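Local coordinates for transcriptional regulatory protein (Chlamydia trachomatis, PDB 3Q7R) that may act as a global positive regulator of transcription that binds a repeated DNA element, including one in its own promoter, at residues 60-63 against 64-67; 66-69 against 70-73; 106-109 against 110-114. One frame throughout, in Å; residues are numbered along the deposited sequence. Where two conformers were deposited one is given.

How the contacts relate
Contacts 1 and 2 are surface turns that follow one another in the long loop between strands 51-57 and 75-80, share Arg66 and Ser67, and have centres 12 Å apart. Contact 3 is a buried stretch of helix 105-118, its centre about 22 Å from those of the other two. The chemistry follows the setting. In the loop, prolines, small apolar patches and weak backbone bonds shape the chain, and charged side chains are exposed. In the helix, regular backbone bonds carry the structure, while its side chains are divided between helix 22-31 of the same chain and a second subunit. Contact 3 lies at the subunit interface, whereas no other chain of the assembly touches contact 1.

Contact 1 (60-63 against 64-67); sequences LLPR and EIRS
Ile65 lies along one side of Pro62 and reaches past it to Leu61, forming the apolar part of a tight bend in an otherwise irregular loop. Both its branches lie on that same side of the proline ring: CG2 stands 3.9 Å from Pro62 CB, whereas CD1 runs on to 4.1 Å from Pro62 CD and meets Leu61 CD1 at 3.8 Å. The long axis of Ile65 is oblique to both partners, so methyl and ring carbons touch at points and do not lie flat together. What directs the long branch inward is chi1 of 70°, which sets CG1 between the backbone N and the carbonyl carbon and brings it within 3.5 Å of Pro62 O. That oxygen also accepts a weak hydrogen bond from Ile65 N, nearly straight at 163° but long at 3.5 Å. Proline suits the start of such a bend: it has no N-H to satisfy, while its carbonyl is available to accept from Ile65 N.

Glu64 and Arg63 form the exposed outer side. A kink at chi2 (80°) folds the Glu64 carboxylate back along the turn, placing OE1 3.5 Å from Pro62 CB. Arg63 curls the other way and packs on Tyr58; its NE remains 6.9 Å from Glu64 OE2, so the opposite charges make no salt bridge, and both residue types are at home beside solvent.

In receiver domains a helix usually joins the third and fourth strands, but this connection between strands 51-57 and 75-80 has no regular helix here. Tyr45 covers Pro62 and Ile65, while Arg94, just beyond helix 85-93, hydrogen-bonds to Ile65 O and more weakly to Pro62 O, tying the bend to the end of that helix.

Contact 2 (66-69 against 70-73); sequences RSPK and SLEG
A type I beta turn from Pro68 to Leu71 reverses the chain here, bringing the two end residues close, their CA atoms 5.3 Å apart. Pro68 and Leu71 meet through carbon: the ring CD lies 4.0 Å from Leu71 CD1, the two side chains crossing at about a right angle. With Leu71 CG anti to the backbone N (chi1 179°), the fork at CG gives each methyl its own partner, CD1 the proline and CD2 the hydroxyl of Ser67, whose OG is 4.1 Å away. Leu71 CB also rests 3.5 Å from Pro68 O.

Within the turn, Leu71 N gives a weak, bent hydrogen bond (143°) to Lys69 O at 3.2 Å. Lys69 and Ser70 occupy the two corner positions, where their side chains set off away from the other half of the turn; hydrophilic residues suit such exposed corners, while Leu71, more sheltered, supplies the apolar side.

The turn lies in the loop leading into strand 75-80. Upstream, Ser67 is fixed by backbone hydrogen bonding with Arg94 and packs on Phe96, so the loop runs alongside the connection between helix 85-93 and strand 97-100.

Contact 3 (106-109 against 110-114); sequences RILK and SAISL
Ser110, Ala111, Ile112 and Ser113 each donate a backbone N-H to the carbonyl four residues earlier, the repeating bond of an alpha helix; this one, 105-118, is the last helix of the CheY-like receiver fold. Ile112 N to Leu108 O is short and almost straight, 2.9 Å and 173°. The bond from Ser110 N to Arg106 O is longer, 3.1 Å.

Polar side chains add to this pattern. In the conformer described here, Ser113 OG donates to Lys109 O at 2.9 Å, while Ser113 N reaches the same oxygen from the opposite face of the carbonyl plane. Two donors then grip one acceptor, a common use of serine within a helix, where a short hydroxyl can fold back on the preceding turn; because a second conformer was modelled, the hydroxyl's share is doubtful. Arg106 and Ser110 turn to the second subunit: the guanidinium forms a salt bridge with Glu86 of that chain, and Ser110 OG hydrogen-bonds to its Asp93. This is consistent with the helix-strand-helix dimer face of OmpR/PhoB receivers, although this protein's dimer interface interactions are reported to be unique within that subfamily.

Apolar contacts face both ways. Ile107 packs on Phe83 of the second subunit. Lys109 sends its bent chain over the start of the next turn, CD 3.5 Å from Ser110 N, and its side chain packs on Leu31 and Leu32. Leu108 packs on Leu24 and Thr28 of helix 22-31, and branched aliphatic residues fill this buried face well. Leu108 CG stands anti to the backbone N (chi1 180°) and so beside its own carbonyl carbon, on the side of the next turn, from which Ile112 comes up obliquely, bringing its CD1 to 3.7 Å from Leu108 CG.

Contact 1 (60-63 against 64-67)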
ATOM      1  N   LEU A  60     -15.959  -0.267   6.739  1.00 11.97           N
ATOM      2  CA  LEU A  60     -16.225  -1.418   7.599  1.00 11.17           C
ATOM      3  C   LEU A  60     -15.090  -1.607   8.602  1.00 10.72           C
ATOM      4  O   LEU A  60     -15.129  -2.546   9.415  1.00 12.16           O
ATOM      5  CB  LEU A  60     -16.447  -2.673   6.804  1.00 10.96           C
ATOM      6  CG  LEU A  60     -17.710  -2.622   5.937  1.00 13.43           C
ATOM      7  CD1 LEU A  60     -17.767  -3.818   4.940  1.00 14.71           C
ATOM      8  CD2 LEU A  60     -18.923  -2.565   6.876  1.00 15.11           C
ATOM      9  N   LEU A  61     -14.109  -0.697   8.577  1.00 12.14           N
ATOM     10  CA  LEU A  61     -12.903  -0.886   9.434  1.00 10.20           C
ATOM     11  C   LEU A  61     -13.117  -0.144  10.769  1.00 11.54           C
ATOM     12  O   LEU A  61     -13.235   1.081  10.800  1.00 12.80           O
ATOM     13  CB  LEU A  61     -11.692  -0.267   8.777  1.00 12.50           C
ATOM     14  CG  LEU A  61     -10.399  -0.604   9.537  1.00 15.17           C
ATOM     15  CD1 LEU A  61      -9.911  -2.039   9.387  1.00 16.74           C
ATOM     16  CD2 LEU A  61      -9.314   0.366   8.982  1.00 14.68           C
ATOM     17  N   PRO A  62     -13.255  -0.866  11.864  1.00 10.33           N
ATOM     18  CA  PRO A  62     -13.404  -0.119  13.141  1.00 11.46           C
ATOM     19  C   PRO A  62     -12.266   0.884  13.371  1.00 12.14           C
ATOM     20  O   PRO A  62     -11.094   0.619  13.103  1.00 12.82           O
ATOM     21  CB  PRO A  62     -13.260  -1.218  14.210  1.00 14.17           C
ATOM     22  CG  PRO A  62     -13.692  -2.482  13.485  1.00 17.11           C
ATOM     23  CD  PRO A  62     -13.130  -2.314  12.084  1.00 12.31           C
ATOM     24  N   ARG A  63     -12.636   2.047  13.898  1.00 14.25           N
ATOM     25  CA  ARG A  63     -11.641   3.115  13.978  1.00 14.19           C
ATOM     26  C   ARG A  63     -10.638   2.897  15.094  1.00 16.35           C
ATOM     27  O   ARG A  63      -9.597   3.554  15.060  1.00 17.32           O
ATOM     28  CB  ARG A  63     -12.355   4.431  14.244  1.00 16.01           C
ATOM     29  CG  ARG A  63     -12.935   5.051  12.959  1.00 18.48           C
ATOM     30  CD  ARG A  63     -11.758   5.760  12.184  1.00 17.92           C
ATOM     31  NE  ARG A  63     -11.440   6.964  12.954  1.00 19.89           N
ATOM     32  CZ  ARG A  63     -12.142   8.092  12.870  1.00 27.03           C
ATOM     33  NH1 ARG A  63     -13.180   8.170  12.029  1.00 21.71           N
ATOM     34  NH2 ARG A  63     -11.826   9.155  13.630  1.00 26.16           N
ATOM     35  N   GLU A  64     -10.971   2.018  16.042  1.00 15.17           N
ATOM     36  CA  GLU A  64     -10.124   1.831  17.240  1.00 17.13           C
ATOM     37  C   GLU A  64      -8.964   0.836  16.917  1.00 25.09           C
ATOM     38  O   GLU A  64      -7.928   0.854  17.563  1.00 22.66           O
ATOM     39  CB  GLU A  64     -10.990   1.327  18.410  1.00 24.28           C
ATOM     40  CG  GLU A  64     -12.197   2.234  18.698  1.00 50.97           C
ATOM     41  CD  GLU A  64     -13.389   2.011  17.738  1.00 55.68           C
ATOM     42  OE1 GLU A  64     -13.408   0.998  16.976  1.00 34.59           O
ATOM     43  OE2 GLU A  64     -14.306   2.879  17.748  1.00 54.00           O
ATOM     44  N   ILE A  65      -9.113  -0.005  15.915  1.00 15.93           N
ATOM     45  CA  ILE A  65      -8.178  -1.119  15.831  1.00 13.36           C
ATOM     46  C   ILE A  65      -6.840  -0.805  15.140  1.00 15.47           C
ATOM     47  O   ILE A  65      -6.671   0.177  14.456  1.00 16.09           O
ATOM     48  CB  ILE A  65      -8.820  -2.382  15.178  1.00 13.09           C
ATOM     49  CG1 ILE A  65      -9.060  -2.138  13.702  1.00 12.40           C
ATOM     50  CG2 ILE A  65     -10.111  -2.774  16.011  1.00 14.56           C
ATOM     51  CD1 ILE A  65      -9.345  -3.517  12.888  1.00 17.93           C
ATOM     52  N   ARG A  66      -5.845  -1.642  15.389  1.00 13.75           N
ATOM     53  CA  ARG A  66      -4.523  -1.412  14.824  1.00 13.68           C
ATOM     54  C   ARG A  66      -3.962  -2.698  14.238  1.00 13.92           C
ATOM     55  O   ARG A  66      -4.396  -3.797  14.587  1.00 18.39           O
ATOM     56  CB  ARG A  66      -3.459  -1.082  15.950  1.00 18.86           C
ATOM     57  CG  ARG A  66      -3.718   0.130  16.778  1.00 26.44           C
ATOM     58  CD  ARG A  66      -2.589   0.329  17.809  1.00 16.42           C
ATOM     59  NE  ARG A  66      -1.346   0.619  17.155  1.00 15.35           N
ATOM     60  CZ  ARG A  66      -1.115   1.779  16.538  1.00 17.60           C
ATOM     61  NH1 ARG A  66      -2.076   2.696  16.514  1.00 21.37           N
ATOM     62  NH2 ARG A  66       0.065   1.998  15.934  1.00 19.89           N
ATOM     63  N   SER A  67      -2.976  -2.557  13.341  1.00 12.97           N
ATOM     64  CA  SER A  67      -2.190  -3.678  12.861  1.00 15.06           C
ATOM     65  C   SER A  67      -0.766  -3.459  13.418  1.00 13.73           C
ATOM     66  O   SER A  67       0.020  -2.642  12.903  1.00 14.70           O
ATOM     67  CB  SER A  67      -2.154  -3.723  11.320  1.00 14.49           C
ATOM     68  OG  SER A  67      -1.516  -4.937  10.856  1.00 15.62           O
TER

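Contact 2 (66-69 against 70-73)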
ATOM      1  N   ARG A  66      -5.845  -1.642  15.389  1.00 13.75           N
ATOM      2  CA  ARG A  66      -4.523  -1.412  14.824  1.00 13.68           C
ATOM      3  C   ARG A  66      -3.962  -2.698  14.238  1.00 13.92           C
ATOM      4  O   ARG A  66      -4.396  -3.797  14.587  1.00 18.39           O
ATOM      5  CB  ARG A  66      -3.459  -1.082  15.950  1.00 18.86           C
ATOM      6  CG  ARG A  66      -3.718   0.130  16.778  1.00 26.44           C
ATOM      7  CD  ARG A  66      -2.589   0.329  17.809  1.00 16.42           C
ATOM      8  NE  ARG A  66      -1.346   0.619  17.155  1.00 15.35           N
ATOM      9  CZ  ARG A  66      -1.115   1.779  16.538  1.00 17.60           C
ATOM     10  NH1 ARG A  66      -2.076   2.696  16.514  1.00 21.37           N
ATOM     11  NH2 ARG A  66       0.065   1.998  15.934  1.00 19.89           N
ATOM     12  N   SER A  67      -2.976  -2.557  13.341  1.00 12.97           N
ATOM     13  CA  SER A  67      -2.190  -3.678  12.861  1.00 15.06           C
ATOM     14  C   SER A  67      -0.766  -3.459  13.418  1.00 13.73           C
ATOM     15  O   SER A  67       0.020  -2.642  12.903  1.00 14.70           O
ATOM     16  CB  SER A  67      -2.154  -3.723  11.320  1.00 14.49           C
ATOM     17  OG  SER A  67      -1.516  -4.937  10.856  1.00 15.62           O
ATOM     18  N   PRO A  68      -0.434  -4.174  14.528  1.00 13.91           N
ATOM     19  CA  PRO A  68       0.782  -3.836  15.270  1.00 12.92           C
ATOM     20  C   PRO A  68       2.094  -4.273  14.610  1.00 14.69           C
ATOM     21  O   PRO A  68       2.091  -5.086  13.691  1.00 14.97           O
ATOM     22  CB  PRO A  68       0.594  -4.583  16.602  1.00 12.94           C
ATOM     23  CG  PRO A  68      -0.202  -5.840  16.199  1.00 12.80           C
ATOM     24  CD  PRO A  68      -1.216  -5.276  15.163  1.00 10.84           C
ATOM     25  N   LYS A  69       3.203  -3.715  15.082  1.00 13.29           N
ATOM     26  CA  LYS A  69       4.498  -4.054  14.521  1.00 13.12           C
ATOM     27  C   LYS A  69       4.884  -5.522  14.656  1.00 14.89           C
ATOM     28  O   LYS A  69       5.367  -6.107  13.693  1.00 20.05           O
ATOM     29  CB  LYS A  69       5.576  -3.166  15.166  1.00 15.59           C
ATOM     30  CG  LYS A  69       5.292  -1.703  14.911  1.00 23.35           C
ATOM     31  CD  LYS A  69       6.453  -0.816  15.363  1.00 30.93           C
ATOM     32  CE  LYS A  69       6.188   0.655  15.017  1.00 33.07           C
ATOM     33  NZ  LYS A  69       4.904   1.106  15.622  1.00 35.97           N
ATOM     34  N   SER A  70       4.619  -6.126  15.816  1.00 15.25           N
ATOM     35  CA  SER A  70       5.024  -7.507  16.044  1.00 14.69           C
ATOM     36  C   SER A  70       3.871  -8.481  15.758  1.00 14.30           C
ATOM     37  O   SER A  70       3.547  -9.358  16.531  1.00 17.51           O
ATOM     38  CB  SER A  70       5.462  -7.639  17.494  1.00 14.90           C
ATOM     39  OG  SER A  70       6.724  -6.976  17.639  1.00 20.26           O
ATOM     40  N   LEU A  71       3.198  -8.221  14.652  1.00 17.00           N
ATOM     41  CA  LEU A  71       1.955  -8.878  14.258  1.00 16.75           C
ATOM     42  C   LEU A  71       2.057 -10.396  14.276  1.00 15.76           C
ATOM     43  O   LEU A  71       3.013 -10.952  13.719  1.00 19.22           O
ATOM     44  CB  LEU A  71       1.654  -8.456  12.822  1.00 15.60           C
ATOM     45  CG  LEU A  71       0.388  -9.079  12.239  1.00 16.81           C
ATOM     46  CD1 LEU A  71      -0.832  -8.621  13.037  1.00 20.48           C
ATOM     47  CD2 LEU A  71       0.263  -8.612  10.755  1.00 17.72           C
ATOM     48  N   GLU A  72       1.101 -11.034  14.943  1.00 13.32           N
ATOM     49  CA  GLU A  72       0.956 -12.482  14.911  1.00 13.44           C
ATOM     50  C   GLU A  72      -0.362 -12.929  14.248  1.00 18.07           C
ATOM     51  O   GLU A  72      -0.614 -14.149  14.108  1.00 23.65           O
ATOM     52  CB  GLU A  72       0.960 -13.091  16.324  1.00 15.54           C
ATOM     53  CG  GLU A  72       2.286 -12.859  16.996  1.00 15.65           C
ATOM     54  CD  GLU A  72       3.399 -13.775  16.453  1.00 22.21           C
ATOM     55  OE1 GLU A  72       3.079 -14.715  15.680  1.00 20.21           O
ATOM     56  OE2 GLU A  72       4.579 -13.586  16.848  1.00 24.74           O
ATOM     57  N   GLY A  73      -1.198 -11.963  13.878  1.00 14.52           N
ATOM     58  CA  GLY A  73      -2.460 -12.254  13.235  1.00 18.53           C
ATOM     59  C   GLY A  73      -2.389 -11.982  11.720  1.00 17.94           C
ATOM     60  O   GLY A  73      -1.321 -11.865  11.176  1.00 17.13           O
TER

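Contact 3 (106-109 against 110-114)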
ATOM      1  N   ARG A 106      -8.765  -5.751 -11.754  1.00 20.31           N
ATOM      2  CA  ARG A 106      -7.369  -5.947 -12.144  1.00 22.75           C
ATOM      3  C   ARG A 106      -6.410  -5.327 -11.097  1.00 22.93           C
ATOM      4  O   ARG A 106      -5.387  -5.898 -10.785  1.00 23.55           O
ATOM      5  CB  ARG A 106      -7.119  -5.349 -13.548  1.00 24.28           C
ATOM      6  CG  ARG A 106      -7.690  -6.215 -14.654  1.00 32.69           C
ATOM      7  CD  ARG A 106      -7.574  -5.526 -16.008  1.00 44.60           C
ATOM      8  NE  ARG A 106      -6.180  -5.481 -16.444  1.00 47.89           N
ATOM      9  CZ  ARG A 106      -5.619  -4.452 -17.069  1.00 53.40           C
ATOM     10  NH1 ARG A 106      -6.331  -3.371 -17.344  1.00 47.05           N
ATOM     11  NH2 ARG A 106      -4.348  -4.510 -17.413  1.00 49.48           N
ATOM     12  N   ILE A 107      -6.749  -4.170 -10.557  1.00 20.39           N
ATOM     13  CA  ILE A 107      -5.884  -3.557  -9.541  1.00 18.16           C
ATOM     14  C   ILE A 107      -5.906  -4.381  -8.286  1.00 18.07           C
ATOM     15  O   ILE A 107      -4.861  -4.606  -7.686  1.00 21.04           O
ATOM     16  CB  ILE A 107      -6.340  -2.160  -9.268  1.00 18.77           C
ATOM     17  CG1 ILE A 107      -6.028  -1.312 -10.509  1.00 23.14           C
ATOM     18  CG2 ILE A 107      -5.671  -1.589  -7.989  1.00 19.43           C
ATOM     19  CD1 ILE A 107      -6.543   0.100 -10.444  1.00 28.19           C
ATOM     20  N   LEU A 108      -7.098  -4.774  -7.833  1.00 17.37           N
ATOM     21  CA  LEU A 108      -7.149  -5.486  -6.557  1.00 17.46           C
ATOM     22  C   LEU A 108      -6.417  -6.839  -6.676  1.00 16.42           C
ATOM     23  O   LEU A 108      -5.688  -7.253  -5.750  1.00 18.02           O
ATOM     24  CB  LEU A 108      -8.605  -5.665  -6.103  1.00 17.04           C
ATOM     25  CG  LEU A 108      -8.746  -6.398  -4.781  1.00 17.10           C
ATOM     26  CD1 LEU A 108      -8.024  -5.651  -3.586  1.00 17.80           C
ATOM     27  CD2 LEU A 108     -10.214  -6.586  -4.424  1.00 21.47           C
ATOM     28  N   LYS A 109      -6.589  -7.540  -7.814  1.00 17.23           N
ATOM     29  CA  LYS A 109      -5.859  -8.778  -8.011  1.00 18.93           C
ATOM     30  C   LYS A 109      -4.351  -8.561  -7.919  1.00 18.44           C
ATOM     31  O   LYS A 109      -3.639  -9.342  -7.274  1.00 20.76           O
ATOM     32  CB  LYS A 109      -6.205  -9.352  -9.408  1.00 20.21           C
ATOM     33  CG  LYS A 109      -5.432 -10.646  -9.769  1.00 29.42           C
ATOM     34  CD  LYS A 109      -4.198 -10.326 -10.615  1.00 33.18           C
ATOM     35  CE  LYS A 109      -3.684 -11.564 -11.384  1.00 34.94           C
ATOM     36  NZ  LYS A 109      -2.343 -11.292 -11.974  1.00 41.13           N
ATOM     37  N   SER A 110      -3.854  -7.503  -8.553  1.00 17.74           N
ATOM     38  CA  SER A 110      -2.422  -7.236  -8.548  1.00 19.44           C
ATOM     39  C   SER A 110      -1.930  -6.847  -7.164  1.00 20.07           C
ATOM     40  O   SER A 110      -0.818  -7.203  -6.767  1.00 21.43           O
ATOM     41  CB  SER A 110      -2.045  -6.167  -9.592  1.00 19.75           C
ATOM     42  OG  SER A 110      -2.245  -6.683 -10.917  1.00 25.28           O
ATOM     43  N   ALA A 111      -2.760  -6.097  -6.443  1.00 17.63           N
ATOM     44  CA  ALA A 111      -2.374  -5.646  -5.124  1.00 16.30           C
ATOM     45  C   ALA A 111      -2.320  -6.808  -4.143  1.00 17.85           C
ATOM     46  O   ALA A 111      -1.425  -6.861  -3.312  1.00 18.62           O
ATOM     47  CB  ALA A 111      -3.370  -4.589  -4.622  1.00 16.92           C
ATOM     48  N   ILE A 112      -3.343  -7.662  -4.157  1.00 17.81           N
ATOM     49  CA  ILE A 112      -3.354  -8.842  -3.301  1.00 16.10           C
ATOM     50  C   ILE A 112      -2.130  -9.700  -3.595  1.00 17.65           C
ATOM     51  O   ILE A 112      -1.438 -10.170  -2.686  1.00 21.65           O
ATOM     52  CB  ILE A 112      -4.657  -9.645  -3.577  1.00 17.05           C
ATOM     53  CG1 ILE A 112      -5.862  -8.929  -2.973  1.00 18.77           C
ATOM     54  CG2 ILE A 112      -4.541 -11.095  -3.082  1.00 21.46           C
ATOM     55  CD1 ILE A 112      -7.219  -9.537  -3.505  1.00 20.97           C
ATOM     56  N   SER A 113      -1.828  -9.870  -4.871  0.60 17.14           N
ATOM     57  CA  SER A 113      -0.672 -10.686  -5.268  0.60 19.84           C
ATOM     58  C   SER A 113       0.655 -10.078  -4.793  0.60 23.65           C
ATOM     59  O   SER A 113       1.559 -10.790  -4.330  0.60 22.58           O
ATOM     60  CB  SER A 113      -0.671 -10.902  -6.787  0.60 21.75           C
ATOM     61  OG  SER A 113      -1.856 -11.565  -7.195  0.60 23.19           O
ATOM     62  N   LEU A 114       0.786  -8.764  -4.908  1.00 20.28           N
ATOM     63  CA  LEU A 114       2.016  -8.098  -4.468  1.00 21.71           C
ATOM     64  C   LEU A 114       2.126  -8.177  -2.948  1.00 20.58           C
ATOM     65  O   LEU A 114       3.197  -8.477  -2.418  1.00 22.96           O
ATOM     66  CB  LEU A 114       2.051  -6.635  -4.909  1.00 21.20           C
ATOM     67  CG  LEU A 114       3.252  -5.819  -4.408  1.00 23.69           C
ATOM     68  CD1 LEU A 114       4.592  -6.434  -4.847  1.00 23.61           C
ATOM     69  CD2 LEU A 114       3.165  -4.391  -4.941  1.00 26.96           C
TER